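Local coordinates for protein dihydropteroate synthase (Xanthomonas albilineans, PDB 6Q62) that probably catalyses the condensation of para-aminobenzoate with 6-hydroxymethyl-7,8-dihydropterin diphosphate to give 7,8-dihydropteroate, a step of folate biosynthesis, at residues Leu188-Phe193 / Pro218-Leu223; Met23-Val28 / Leu259-Asp264; Leu98-Phe103 / Gly117-Val122; Phe169-Ile174 / Cys213-Pro218. All coordinates share one frame; numbering follows the deposited sequence.

From the N terminus, interaction 2 opens first, at strand 21-27, and closes last, at strand 259-262; the other three all nest inside its long loop. Interaction 3 opens and closes early, over a single helix that separates strands 98-101 and 118-121. Interaction 4 then opens on helix 162-179 and interaction 1 on strand 187-190. Interaction 4 closes at 213-218 and interaction 1 at 218-223, so these two cross and share Pro218. Interactions 1, 2 and 3 join neighbouring strands of the TIM barrel and all reach the bound 6-chloroguanine. Interaction 4 instead packs an outer helix onto the chain leading into strand 220-221, touching interaction 1 at Ile189.

Interaction 1. Residues Leu188-Phe193 / Pro218-Leu223; sequences LIDPGF and PVLAGL. With 6GU (6-chloroguanine), chain E.
Phe193 and Leu223 pack ring against branch: Leu223 CD2 lies over the face of the Phe193 ring, 4.0 Å from its centroid and 14° off the normal, a CH-pi contact. At the edge of the same ring, Ala221 CB is 3.8 Å from Phe193 CE2, and the small methyl lets the strand come close. Farther back, Ile189 CG1 rests 3.9 Å from Val219 CG2. The backbones bridge at this pair, with Ile189 N donating to Pro218 O (3.0 Å) and Leu220 N donating almost straight to Ile189 O (2.8 Å). The bridge needs no N-H from Pro218, so a proline fits, and its ring packs on Leu188.

Asp190 turns CG opposite its backbone N (chi1 179°), bringing the carboxylate to the ligand, where OD2 accepts from N2 of 6-chloroguanine (2.8 Å). OD1 takes Gly192 N (2.8 Å) from above the carboxylate plane, forming an Asx turn. A water donates to Asp190 OD1 and accepts from Phe193 N and Gly222 N, tying both loops to the carboxylate. Gly192, at positive phi, suits the turn; Gly222, lacking a side chain, admits the chlorine, CL6, 3.2 Å from Gly222 O.

Here the sixth and seventh TIM-barrel strands in chain order lie side by side: strand 187-190 is also bonded to strand 141-144, strand 220-221 adjoins strand 259-262, and helix 199-207 packs on Phe193 and Leu223.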
loop_
_atom_site.group_PDB
_atom_site.type_symbol
_atom_site.label_atom_id
_atom_site.label_comp_id
_atom_site.label_asym_id
_atom_site.label_seq_id
_atom_site.Cartn_x
_atom_site.Cartn_y
_atom_site.Cartn_z
ATOM N N LEU A 188 24.699 -7.337 3.038
ATOM C CA LEU A 188 23.261 -7.152 3.183
ATOM C C LEU A 188 22.740 -8.563 3.344
ATOM O O LEU A 188 23.383 -9.505 2.853
ATOM C CB LEU A 188 22.608 -6.520 1.939
ATOM C CG LEU A 188 23.048 -5.083 1.597
ATOM C CD1 LEU A 188 24.161 -5.087 0.588
ATOM C CD2 LEU A 188 21.880 -4.307 1.024
ATOM N N ILE A 189 21.604 -8.724 4.043
ATOM C CA ILE A 189 21.012 -10.064 4.189
ATOM C C ILE A 189 19.577 -10.037 3.703
ATOM O O ILE A 189 18.965 -8.974 3.634
ATOM C CB ILE A 189 21.149 -10.649 5.604
ATOM C CG1 ILE A 189 20.445 -9.732 6.669
ATOM C CG2 ILE A 189 22.627 -10.943 5.906
ATOM C CD1 ILE A 189 20.443 -10.304 8.103
ATOM N N ASP A 190 19.045 -11.207 3.352
ATOM C CA ASP A 190 17.701 -11.266 2.810
ATOM C C ASP A 190 17.127 -12.627 3.220
ATOM O O ASP A 190 17.763 -13.653 2.942
ATOM C CB ASP A 190 17.831 -11.153 1.287
ATOM C CG ASP A 190 16.553 -11.205 0.493
ATOM O OD1 ASP A 190 15.551 -11.752 1.002
ATOM O OD2 ASP A 190 16.563 -10.745 -0.645
ATOM N N PRO A 191 15.924 -12.664 3.827
ATOM C CA PRO A 191 15.334 -13.969 4.223
ATOM C C PRO A 191 14.886 -14.846 3.077
ATOM O O PRO A 191 14.474 -15.994 3.301
ATOM C CB PRO A 191 14.141 -13.564 5.099
ATOM C CG PRO A 191 13.745 -12.236 4.576
ATOM C CD PRO A 191 15.040 -11.535 4.221
ATOM N N GLY A 192 14.881 -14.301 1.871
ATOM C CA GLY A 192 14.516 -15.057 0.679
ATOM C C GLY A 192 13.066 -15.453 0.622
ATOM O O GLY A 192 12.750 -16.651 0.565
ATOM N N PHE A 193 12.164 -14.453 0.679
ATOM C CA PHE A 193 10.735 -14.769 0.608
ATOM C C PHE A 193 10.418 -15.576 -0.656
ATOM O O PHE A 193 10.901 -15.250 -1.742
ATOM C CB PHE A 193 9.900 -13.480 0.641
ATOM C CG PHE A 193 9.962 -12.763 1.965
ATOM C CD1 PHE A 193 9.259 -13.234 3.059
ATOM C CD2 PHE A 193 10.637 -11.547 2.088
ATOM C CE1 PHE A 193 9.296 -12.553 4.288
ATOM C CE2 PHE A 193 10.649 -10.853 3.311
ATOM C CZ PHE A 193 9.980 -11.359 4.403
ATOM N N PRO A 218 22.159 -4.285 6.893
ATOM C CA PRO A 218 20.884 -3.945 6.216
ATOM C C PRO A 218 20.157 -5.170 5.675
ATOM O O PRO A 218 20.798 -6.136 5.215
ATOM C CB PRO A 218 21.305 -3.042 5.064
ATOM C CG PRO A 218 22.677 -2.582 5.402
ATOM C CD PRO A 218 23.307 -3.625 6.236
ATOM N N VAL A 219 18.815 -5.117 5.712
ATOM C CA VAL A 219 17.975 -6.246 5.292
ATOM C C VAL A 219 17.211 -5.881 4.026
ATOM O O VAL A 219 16.600 -4.795 3.936
ATOM C CB VAL A 219 17.021 -6.666 6.451
ATOM C CG1 VAL A 219 15.983 -7.715 6.024
ATOM C CG2 VAL A 219 17.786 -7.130 7.691
ATOM N N LEU A 220 17.267 -6.775 3.038
ATOM C CA LEU A 220 16.549 -6.633 1.777
ATOM C C LEU A 220 15.341 -7.566 1.855
ATOM O O LEU A 220 15.480 -8.707 2.295
ATOM C CB LEU A 220 17.474 -7.046 0.617
ATOM C CG LEU A 220 16.951 -6.896 -0.819
ATOM C CD1 LEU A 220 18.094 -6.752 -1.792
ATOM C CD2 LEU A 220 16.017 -8.005 -1.250
ATOM N N ALA A 221 14.169 -7.096 1.405
ATOM C CA ALA A 221 12.954 -7.929 1.374
ATOM C C ALA A 221 12.446 -7.870 -0.046
ATOM O O ALA A 221 12.336 -6.803 -0.605
ATOM C CB ALA A 221 11.882 -7.365 2.311
ATOM N N GLY A 222 12.129 -9.015 -0.604
ATOM C CA GLY A 222 11.584 -9.114 -1.949
ATOM C C GLY A 222 10.336 -9.986 -1.941
ATOM O O GLY A 222 10.455 -11.204 -1.884
ATOM N N LEU A 223 9.136 -9.391 -1.982
ATOM C CA LEU A 223 7.910 -10.203 -1.999
ATOM C C LEU A 223 7.138 -9.904 -3.276
ATOM O O LEU A 223 6.009 -10.374 -3.448
ATOM C CB LEU A 223 7.024 -9.853 -0.773
ATOM C CG LEU A 223 7.603 -10.102 0.621
ATOM C CD1 LEU A 223 7.933 -8.792 1.314
ATOM C CD2 LEU A 223 6.620 -10.829 1.478
HETATM CL CL6 6GU E . 13.378 -12.191 -2.719
HETATM N N1 6GU E . 15.745 -11.498 -2.987
HETATM C C2 6GU E . 16.912 -11.448 -3.749
HETATM N N2 6GU E . 17.962 -10.981 -3.089
HETATM N N3 6GU E . 17.039 -11.856 -5.062
HETATM C C4 6GU E . 15.882 -12.378 -5.600
HETATM C C5 6GU E . 14.663 -12.486 -4.878
HETATM C C6 6GU E . 14.707 -12.021 -3.600
HETATM N N7 6GU E . 13.698 -13.069 -5.694
HETATM C C8 6GU E . 14.371 -13.302 -6.890
HETATM N N9 6GU E . 15.670 -12.898 -6.870
HETATM O O HOH W 1 13.134 -11.784 -0.068
#

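Interaction 2. Residues Met23-Val28 / Leu259-Asp264. With 6GU (6-chloroguanine), chain E; SO4 (sulfate ion), chain H.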
loop_
_atom_site.group_PDB
_atom_site.type_symbol
_atom_site.label_atom_id
_atom_site.label_comp_id
_atom_site.label_asym_id
_atom_site.label_seq_id
_atom_site.Cartn_x
_atom_site.Cartn_y
_atom_site.Cartn_z
ATOM N N MET A 23 14.837 -1.224 -4.957
ATOM C CA MET A 23 15.655 -1.994 -5.917
ATOM C C MET A 23 14.726 -2.458 -7.050
ATOM O O MET A 23 13.913 -3.336 -6.835
ATOM C CB MET A 23 16.305 -3.210 -5.232
ATOM C CG MET A 23 17.101 -4.100 -6.189
ATOM S SD MET A 23 17.550 -5.679 -5.391
ATOM C CE MET A 23 19.289 -5.393 -5.050
ATOM N N GLY A 24 14.855 -1.877 -8.228
ATOM C CA GLY A 24 14.002 -2.228 -9.368
ATOM C C GLY A 24 14.479 -3.479 -10.073
ATOM O O GLY A 24 15.659 -3.584 -10.401
ATOM N N ILE A 25 13.557 -4.436 -10.316
ATOM C CA ILE A 25 13.858 -5.712 -10.956
ATOM C C ILE A 25 13.992 -5.585 -12.460
ATOM O O ILE A 25 13.029 -5.201 -13.134
ATOM C CB ILE A 25 12.790 -6.772 -10.579
ATOM C CG1 ILE A 25 12.774 -7.023 -9.060
ATOM C CG2 ILE A 25 13.014 -8.077 -11.363
ATOM C CD1 ILE A 25 11.585 -7.892 -8.557
ATOM N N VAL A 26 15.177 -5.919 -12.997
ATOM C CA VAL A 26 15.413 -5.919 -14.438
ATOM C C VAL A 26 15.767 -7.344 -14.850
ATOM O O VAL A 26 16.918 -7.764 -14.722
ATOM C CB VAL A 26 16.481 -4.885 -14.900
ATOM C CG1 VAL A 26 16.660 -4.913 -16.428
ATOM C CG2 VAL A 26 16.132 -3.490 -14.410
ATOM N N ASN A 27 14.766 -8.115 -15.323
ATOM C CA ASN A 27 15.019 -9.478 -15.767
ATOM C C ASN A 27 15.379 -9.468 -17.245
ATOM O O ASN A 27 14.675 -8.870 -18.062
ATOM C CB ASN A 27 13.817 -10.371 -15.499
ATOM C CG ASN A 27 13.627 -10.717 -14.046
ATOM O OD1 ASN A 27 14.581 -10.947 -13.297
ATOM N ND2 ASN A 27 12.383 -10.786 -13.628
ATOM N N VAL A 28 16.506 -10.091 -17.576
ATOM C CA VAL A 28 16.956 -10.136 -18.966
ATOM C C VAL A 28 16.701 -11.554 -19.445
ATOM O O VAL A 28 17.608 -12.379 -19.473
ATOM C CB VAL A 28 18.448 -9.740 -19.157
ATOM C CG1 VAL A 28 18.757 -9.474 -20.644
ATOM C CG2 VAL A 28 18.828 -8.544 -18.289
ATOM N N LEU A 259 16.023 -2.208 2.150
ATOM C CA LEU A 259 16.004 -2.342 0.679
ATOM C C LEU A 259 14.811 -3.193 0.290
ATOM O O LEU A 259 14.527 -4.204 0.956
ATOM C CB LEU A 259 17.320 -3.009 0.165
ATOM C CG LEU A 259 18.304 -2.142 -0.632
ATOM C CD1 LEU A 259 19.290 -3.022 -1.372
ATOM C CD2 LEU A 259 17.609 -1.329 -1.712
ATOM N N LEU A 260 14.129 -2.804 -0.781
ATOM C CA LEU A 260 12.895 -3.489 -1.239
ATOM C C LEU A 260 13.046 -3.827 -2.697
ATOM O O LEU A 260 13.324 -2.937 -3.515
ATOM C CB LEU A 260 11.634 -2.608 -1.025
ATOM C CG LEU A 260 11.429 -2.176 0.445
ATOM C CD1 LEU A 260 10.479 -1.030 0.533
ATOM C CD2 LEU A 260 11.002 -3.389 1.334
ATOM N N ARG A 261 12.956 -5.119 -3.014
ATOM C CA ARG A 261 13.207 -5.600 -4.388
ATOM C C ARG A 261 11.871 -5.752 -5.082
ATOM O O ARG A 261 11.113 -6.683 -4.781
ATOM C CB ARG A 261 14.005 -6.915 -4.350
ATOM C CG ARG A 261 14.368 -7.414 -5.765
ATOM C CD ARG A 261 15.272 -8.649 -5.727
ATOM N NE ARG A 261 15.580 -9.073 -7.099
ATOM C CZ ARG A 261 14.794 -9.836 -7.856
ATOM N NH1 ARG A 261 13.644 -10.290 -7.383
ATOM N NH2 ARG A 261 15.151 -10.142 -9.096
ATOM N N VAL A 262 11.578 -4.828 -6.005
ATOM C CA VAL A 262 10.222 -4.760 -6.576
ATOM C C VAL A 262 10.150 -4.657 -8.085
ATOM O O VAL A 262 11.038 -4.102 -8.721
ATOM C CB VAL A 262 9.427 -3.570 -5.934
ATOM C CG1 VAL A 262 9.613 -3.512 -4.414
ATOM C CG2 VAL A 262 9.829 -2.233 -6.550
ATOM N N HIS A 263 8.995 -5.082 -8.651
ATOM C CA HIS A 263 8.709 -4.866 -10.073
ATOM C C HIS A 263 8.012 -3.491 -10.214
ATOM O O HIS A 263 8.271 -2.765 -11.169
ATOM C CB HIS A 263 7.707 -5.927 -10.591
ATOM C CG HIS A 263 8.227 -7.325 -10.579
ATOM N ND1 HIS A 263 7.971 -8.171 -9.532
ATOM C CD2 HIS A 263 8.948 -7.989 -11.515
ATOM C CE1 HIS A 263 8.578 -9.316 -9.827
ATOM N NE2 HIS A 263 9.164 -9.257 -11.018
ATOM N N ASP A 264 7.119 -3.155 -9.265
ATOM C CA ASP A 264 6.253 -1.976 -9.337
ATOM C C ASP A 264 6.866 -0.795 -8.621
ATOM O O ASP A 264 6.521 -0.458 -7.473
ATOM C CB ASP A 264 4.879 -2.340 -8.796
ATOM C CG ASP A 264 4.350 -3.537 -9.580
ATOM O OD1 ASP A 264 3.960 -3.351 -10.746
ATOM O OD2 ASP A 264 4.404 -4.666 -9.051
HETATM CL CL6 6GU E . 13.378 -12.191 -2.719
HETATM N N1 6GU E . 15.745 -11.498 -2.987
HETATM C C2 6GU E . 16.912 -11.448 -3.749
HETATM N N2 6GU E . 17.962 -10.981 -3.089
HETATM N N3 6GU E . 17.039 -11.856 -5.062
HETATM C C4 6GU E . 15.882 -12.378 -5.600
HETATM C C5 6GU E . 14.663 -12.486 -4.878
HETATM C C6 6GU E . 14.707 -12.021 -3.600
HETATM N N7 6GU E . 13.698 -13.069 -5.694
HETATM C C8 6GU E . 14.371 -13.302 -6.890
HETATM N N9 6GU E . 15.670 -12.898 -6.870
HETATM S S SO4 H . 11.766 -12.240 -10.200
HETATM O O1 SO4 H . 10.821 -11.704 -11.199
HETATM O O2 SO4 H . 11.746 -13.709 -10.209
HETATM O O3 SO4 H . 13.170 -11.793 -10.513
HETATM O O4 SO4 H . 11.397 -11.804 -8.863
HETATM O O HOH W 2 16.861 -9.424 -11.545
#
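Met23 N donates to Leu260 O (2.7 Å), and Met23 O accepts from Val262 N. The extended first two torsions of Met23 (chi1 177°, chi2 -168°) carry its unbranched thioether obliquely along the Arg261 stem, with SD 3.6 Å from Arg261 CG. Gly24 follows, its CA-H directed at Val262 O. These are neighbouring parallel strands of the TIM barrel, the first and last of its eight in chain order, and their C-terminal ends open onto the ligand site. Ile25 N continues the ladder to Val262 O. Its branched side chain serves two flat groups: CD1 sits 3.6 Å from the centroid of the His263 ring, directly over the face, while CG1 covers the centre of the Arg261 guanidinium. Over the guanidinium's opposite face lies 6-chloroguanine, with N9 above its centre, so the arginine is sandwiched; Asp61 pairs with its NE. Asn27 ND2 reaches sulfate O1 (3.0 Å), joined there by His263 NE2 (3.0 Å), whose ND1 is held by Ser224. Arg261 NH2 donates nearly straight to sulfate O3 (2.9 Å) and NH1 to O4 (3.1 Å). Asn27, Arg261 and His263 thus all donate N-H to this anion, probably from the crystallisation liquor, sitting where the substrate's diphosphate may bind.

Interaction 3. Residues Leu98-Phe103 / Gly117-Val122. With 6GU (6-chloroguanine), chain E.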
loop_
_atom_site.group_PDB
_atom_site.type_symbol
_atom_site.label_atom_id
_atom_site.label_comp_id
_atom_site.label_asym_id
_atom_site.label_seq_id
_atom_site.Cartn_x
_atom_site.Cartn_y
_atom_site.Cartn_z
ATOM N N LEU A 98 24.052 -0.294 -9.713
ATOM C CA LEU A 98 23.554 -1.454 -10.429
ATOM C C LEU A 98 23.996 -2.716 -9.721
ATOM O O LEU A 98 25.170 -2.882 -9.421
ATOM C CB LEU A 98 24.056 -1.486 -11.885
ATOM C CG LEU A 98 23.788 -0.235 -12.719
ATOM C CD1 LEU A 98 24.480 -0.341 -14.048
ATOM C CD2 LEU A 98 22.273 -0.008 -12.932
ATOM N N SER A 99 23.043 -3.605 -9.474
ATOM C CA SER A 99 23.310 -4.896 -8.869
ATOM C C SER A 99 23.189 -5.973 -9.948
ATOM O O SER A 99 22.399 -5.841 -10.890
ATOM C CB SER A 99 22.274 -5.164 -7.787
ATOM O OG SER A 99 22.331 -6.503 -7.322
ATOM N N VAL A 100 24.018 -7.015 -9.838
ATOM C CA VAL A 100 23.917 -8.164 -10.717
ATOM C C VAL A 100 23.375 -9.323 -9.879
ATOM O O VAL A 100 23.946 -9.664 -8.816
ATOM C CB VAL A 100 25.239 -8.506 -11.467
ATOM C CG1 VAL A 100 26.409 -8.785 -10.500
ATOM C CG2 VAL A 100 25.031 -9.664 -12.454
ATOM N N ASP A 101 22.278 -9.899 -10.322
ATOM C CA ASP A 101 21.632 -11.008 -9.624
ATOM C C ASP A 101 22.158 -12.317 -10.236
ATOM O O ASP A 101 21.696 -12.763 -11.303
ATOM C CB ASP A 101 20.118 -10.857 -9.805
ATOM C CG ASP A 101 19.222 -11.900 -9.209
ATOM O OD1 ASP A 101 19.733 -12.914 -8.727
ATOM O OD2 ASP A 101 17.994 -11.700 -9.233
ATOM N N THR A 102 23.189 -12.879 -9.598
ATOM C CA THR A 102 23.824 -14.112 -10.083
ATOM C C THR A 102 24.429 -14.863 -8.903
ATOM O O THR A 102 24.761 -14.230 -7.896
ATOM C CB THR A 102 24.908 -13.775 -11.110
ATOM O OG1 THR A 102 25.422 -15.000 -11.678
ATOM C CG2 THR A 102 26.078 -12.941 -10.523
ATOM N N PHE A 103 24.598 -16.184 -9.039
ATOM C CA PHE A 103 25.302 -16.967 -8.028
ATOM C C PHE A 103 26.643 -17.454 -8.594
ATOM O O PHE A 103 27.377 -18.151 -7.890
ATOM C CB PHE A 103 24.473 -18.171 -7.524
ATOM C CG PHE A 103 23.953 -19.113 -8.571
ATOM C CD1 PHE A 103 24.751 -20.142 -9.069
ATOM C CD2 PHE A 103 22.646 -19.011 -9.022
ATOM C CE1 PHE A 103 24.264 -21.013 -10.057
ATOM C CE2 PHE A 103 22.153 -19.902 -9.990
ATOM C CZ PHE A 103 22.966 -20.892 -10.496
ATOM N N GLY A 117 27.912 -2.613 -9.520
ATOM C CA GLY A 117 28.433 -2.135 -8.246
ATOM C C GLY A 117 27.987 -2.911 -7.035
ATOM O O GLY A 117 28.309 -2.532 -5.911
ATOM N N MET A 118 27.273 -4.013 -7.244
ATOM C CA MET A 118 26.747 -4.817 -6.137
ATOM C C MET A 118 26.435 -6.174 -6.717
ATOM O O MET A 118 26.114 -6.277 -7.910
ATOM C CB MET A 118 25.457 -4.159 -5.540
ATOM C CG MET A 118 24.698 -5.049 -4.551
ATOM S SD MET A 118 23.127 -4.303 -3.979
ATOM C CE MET A 118 23.755 -2.899 -3.111
ATOM N N ILE A 119 26.495 -7.193 -5.881
ATOM C CA ILE A 119 26.179 -8.573 -6.260
ATOM C C ILE A 119 25.029 -9.010 -5.397
ATOM O O ILE A 119 25.064 -8.841 -4.179
ATOM C CB ILE A 119 27.420 -9.508 -6.108
ATOM C CG1 ILE A 119 28.497 -9.100 -7.144
ATOM C CG2 ILE A 119 27.041 -11.004 -6.288
ATOM C CD1 ILE A 119 29.918 -9.500 -6.795
ATOM N N ASN A 120 23.989 -9.566 -6.032
ATOM C CA ASN A 120 22.825 -10.071 -5.306
ATOM C C ASN A 120 22.861 -11.572 -5.524
ATOM O O ASN A 120 22.575 -12.040 -6.620
ATOM C CB ASN A 120 21.532 -9.417 -5.821
ATOM C CG ASN A 120 20.319 -10.134 -5.303
ATOM O OD1 ASN A 120 20.377 -10.758 -4.250
ATOM N ND2 ASN A 120 19.212 -10.073 -6.034
ATOM N N ASP A 121 23.249 -12.310 -4.494
ATOM C CA ASP A 121 23.434 -13.752 -4.634
ATOM C C ASP A 121 22.419 -14.611 -3.891
ATOM O O ASP A 121 22.512 -14.763 -2.677
ATOM C CB ASP A 121 24.863 -14.126 -4.223
ATOM C CG ASP A 121 25.234 -15.579 -4.484
ATOM O OD1 ASP A 121 24.388 -16.329 -5.017
ATOM O OD2 ASP A 121 26.354 -15.961 -4.155
ATOM N N VAL A 122 21.528 -15.257 -4.643
ATOM C CA VAL A 122 20.509 -16.153 -4.106
ATOM C C VAL A 122 21.125 -17.349 -3.367
ATOM O O VAL A 122 20.439 -17.952 -2.530
ATOM C CB VAL A 122 19.453 -16.607 -5.162
ATOM C CG1 VAL A 122 18.632 -15.432 -5.681
ATOM C CG2 VAL A 122 20.091 -17.395 -6.315
HETATM CL CL6 6GU E . 13.378 -12.191 -2.719
HETATM N N1 6GU E . 15.745 -11.498 -2.987
HETATM C C2 6GU E . 16.912 -11.448 -3.749
HETATM N N2 6GU E . 17.962 -10.981 -3.089
HETATM N N3 6GU E . 17.039 -11.856 -5.062
HETATM C C4 6GU E . 15.882 -12.378 -5.600
HETATM C C5 6GU E . 14.663 -12.486 -4.878
HETATM C C6 6GU E . 14.707 -12.021 -3.600
HETATM N N7 6GU E . 13.698 -13.069 -5.694
HETATM C C8 6GU E . 14.371 -13.302 -6.890
HETATM N N9 6GU E . 15.670 -12.898 -6.870
HETATM O O HOH W 3 21.572 -14.615 -7.614
HETATM O O HOH W 4 27.222 -18.334 -5.023
#
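Asn120 packs against Ser99 through its CB, 3.4 Å from Ser99 OG, and sends its amide on to the ligand. With CG trans to the backbone N (chi1 168°), the amide offers both of its ends to 6-chloroguanine: OD1 accepts almost straight from N2 (2.7 Å), and ND2 donates to N3 (3.0 Å). An amide suits this post because it can accept and donate side by side. Asp61 fixes its orientation, since Asn120 ND2 also donates to one carboxylate oxygen of Asp61 and Ser99 OG bonds the other. Ser99, being small, lets the Met118 chain lie close alongside; this runs extended past the serine, with SD 4.0 Å from Ser99 CB.

Beside Asn120 runs Asp101, pointing the same way, with carboxylate and amide planes 37° apart. A water donates to Asp101 OD1 and Asn120 O and accepts from Val122 N, linking the two strand ends. Asn120 N bonds Val100 O (2.8 Å) and Val100 N bonds Met118 O (2.9 Å). The two parallel strands and the intervening helix 105-114 form a beta-alpha-beta unit of the TIM barrel, whose C-terminal strand ends line the ligand pocket, as is usual in this fold.

Interaction 4. Residues Phe169-Ile174 / Cys213-Pro218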
loop_
_atom_site.group_PDB
_atom_site.type_symbol
_atom_site.label_atom_id
_atom_site.label_comp_id
_atom_site.label_asym_id
_atom_site.label_seq_id
_atom_site.Cartn_x
_atom_site.Cartn_y
_atom_site.Cartn_z
ATOM N N PHE A 169 21.004 -19.474 9.498
ATOM C CA PHE A 169 21.675 -19.532 8.200
ATOM C C PHE A 169 22.377 -18.202 7.871
ATOM O O PHE A 169 23.515 -18.206 7.420
ATOM C CB PHE A 169 20.691 -19.919 7.099
ATOM C CG PHE A 169 21.279 -19.902 5.705
ATOM C CD1 PHE A 169 21.898 -21.030 5.180
ATOM C CD2 PHE A 169 21.207 -18.756 4.911
ATOM C CE1 PHE A 169 22.417 -21.026 3.868
ATOM C CE2 PHE A 169 21.706 -18.758 3.602
ATOM C CZ PHE A 169 22.317 -19.892 3.091
ATOM N N LEU A 170 21.683 -17.068 8.067
ATOM C CA LEU A 170 22.265 -15.746 7.749
ATOM C C LEU A 170 23.434 -15.379 8.640
ATOM O O LEU A 170 24.392 -14.792 8.141
ATOM C CB LEU A 170 21.179 -14.665 7.731
ATOM C CG LEU A 170 20.151 -14.912 6.596
ATOM C CD1 LEU A 170 18.948 -13.995 6.738
ATOM C CD2 LEU A 170 20.804 -14.785 5.203
ATOM N N VAL A 171 23.403 -15.762 9.943
ATOM C CA VAL A 171 24.536 -15.546 10.852
ATOM C C VAL A 171 25.757 -16.331 10.277
ATOM O O VAL A 171 26.839 -15.770 10.126
ATOM C CB VAL A 171 24.170 -16.009 12.289
ATOM C CG1 VAL A 171 25.409 -16.203 13.159
ATOM C CG2 VAL A 171 23.214 -15.024 12.947
ATOM N N GLU A 172 25.543 -17.613 9.917
ATOM C CA GLU A 172 26.577 -18.487 9.307
ATOM C C GLU A 172 27.172 -17.887 8.028
ATOM O O GLU A 172 28.385 -17.896 7.861
ATOM C CB GLU A 172 25.994 -19.859 8.986
ATOM C CG GLU A 172 25.769 -20.699 10.228
ATOM C CD GLU A 172 24.887 -21.923 10.078
ATOM O OE1 GLU A 172 24.403 -22.195 8.955
ATOM O OE2 GLU A 172 24.668 -22.605 11.104
ATOM N N ARG A 173 26.325 -17.321 7.150
ATOM C CA ARG A 173 26.830 -16.742 5.902
ATOM C C ARG A 173 27.545 -15.415 6.124
ATOM O O ARG A 173 28.535 -15.157 5.441
ATOM C CB ARG A 173 25.726 -16.623 4.837
ATOM C CG ARG A 173 25.050 -17.947 4.483
ATOM C CD ARG A 173 26.046 -19.075 4.146
ATOM N NE ARG A 173 26.967 -18.695 3.056
ATOM C CZ ARG A 173 28.160 -19.253 2.870
ATOM N NH1 ARG A 173 28.926 -18.872 1.855
ATOM N NH2 ARG A 173 28.590 -20.202 3.691
ATOM N N ILE A 174 27.080 -14.589 7.089
ATOM C CA ILE A 174 27.782 -13.331 7.421
ATOM C C ILE A 174 29.204 -13.723 7.896
ATOM O O ILE A 174 30.179 -13.109 7.484
ATOM C CB ILE A 174 27.033 -12.518 8.546
ATOM C CG1 ILE A 174 25.709 -11.898 7.979
ATOM C CG2 ILE A 174 27.938 -11.380 9.126
ATOM C CD1 ILE A 174 24.714 -11.469 9.095
ATOM N N CYS A 213 16.774 -7.902 11.666
ATOM C CA CYS A 213 17.385 -6.569 11.586
ATOM C C CYS A 213 18.382 -6.306 12.706
ATOM O O CYS A 213 19.116 -5.318 12.652
ATOM C CB CYS A 213 16.299 -5.502 11.527
ATOM S SG CYS A 213 15.270 -5.615 10.048
ATOM N N GLU A 214 18.431 -7.211 13.702
ATOM C CA GLU A 214 19.331 -7.124 14.856
ATOM C C GLU A 214 20.728 -7.721 14.604
ATOM O O GLU A 214 21.547 -7.764 15.536
ATOM C CB GLU A 214 18.659 -7.769 16.089
ATOM N N LEU A 215 21.032 -8.117 13.342
ATOM C CA LEU A 215 22.326 -8.714 12.976
ATOM C C LEU A 215 23.367 -7.677 12.543
ATOM O O LEU A 215 24.477 -8.043 12.139
ATOM C CB LEU A 215 22.156 -9.831 11.925
ATOM C CG LEU A 215 21.297 -11.030 12.358
ATOM C CD1 LEU A 215 21.222 -12.097 11.263
ATOM C CD2 LEU A 215 21.822 -11.647 13.655
ATOM N N GLY A 216 23.009 -6.398 12.660
ATOM C CA GLY A 216 23.895 -5.276 12.353
ATOM C C GLY A 216 24.148 -5.032 10.882
ATOM O O GLY A 216 25.054 -4.268 10.523
ATOM N N VAL A 217 23.341 -5.675 10.013
ATOM C CA VAL A 217 23.506 -5.528 8.569
ATOM C C VAL A 217 22.162 -5.154 7.921
ATOM O O VAL A 217 21.129 -5.648 8.366
ATOM C CB VAL A 217 24.193 -6.758 7.876
ATOM C CG1 VAL A 217 25.610 -7.002 8.419
ATOM C CG2 VAL A 217 23.351 -8.007 8.022
ATOM N N PRO A 218 22.159 -4.285 6.893
ATOM C CA PRO A 218 20.884 -3.945 6.216
ATOM C C PRO A 218 20.157 -5.170 5.675
ATOM O O PRO A 218 20.798 -6.136 5.215
ATOM C CB PRO A 218 21.305 -3.042 5.064
ATOM C CG PRO A 218 22.677 -2.582 5.402
ATOM C CD PRO A 218 23.307 -3.625 6.236
#
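Leu215 turns CG away from its own carbonyl carbon (chi1 -61°) and keeps an extended chi2, which drives its two methyls at helix 162-179; Ile174 answers with a nearly extended chi2 of 162° that carries CD1 out to meet it. This is helix-to-loop packing on the outside of the TIM barrel, where an outer helix lies against the chain that leads into strand 220-221.

The contact is wholly apolar. Leu215 is its centre: its CD2 meets Val171 CG2 at 3.7 Å, the two side chains crossing at about a right angle, and its CD1 lies 3.9 Å from that same methyl. Leucine suits the place because its forked end can reach between neighbouring turns, Leu170 and Ile174 being one turn apart on the helix and Val171 beside them. Val171 lies at the solvent-exposed margin, and its CG2 is the methyl turned to Leu215. Deeper in, Ile174 CD1 touches Leu215 CB (4.2 Å). Between Leu215 and Val217, Gly216 takes a positive phi of 73°, so the chain can turn and present both to the same helix. Ile174, Leu215 and Val217 all also reach Ile189 of strand 187-190, so the helix is joined to the barrel wall as well as to the loop. Ile174 CD1 passes Val217 CG2 at 3.9 Å, the two side chains sliding by in opposite directions.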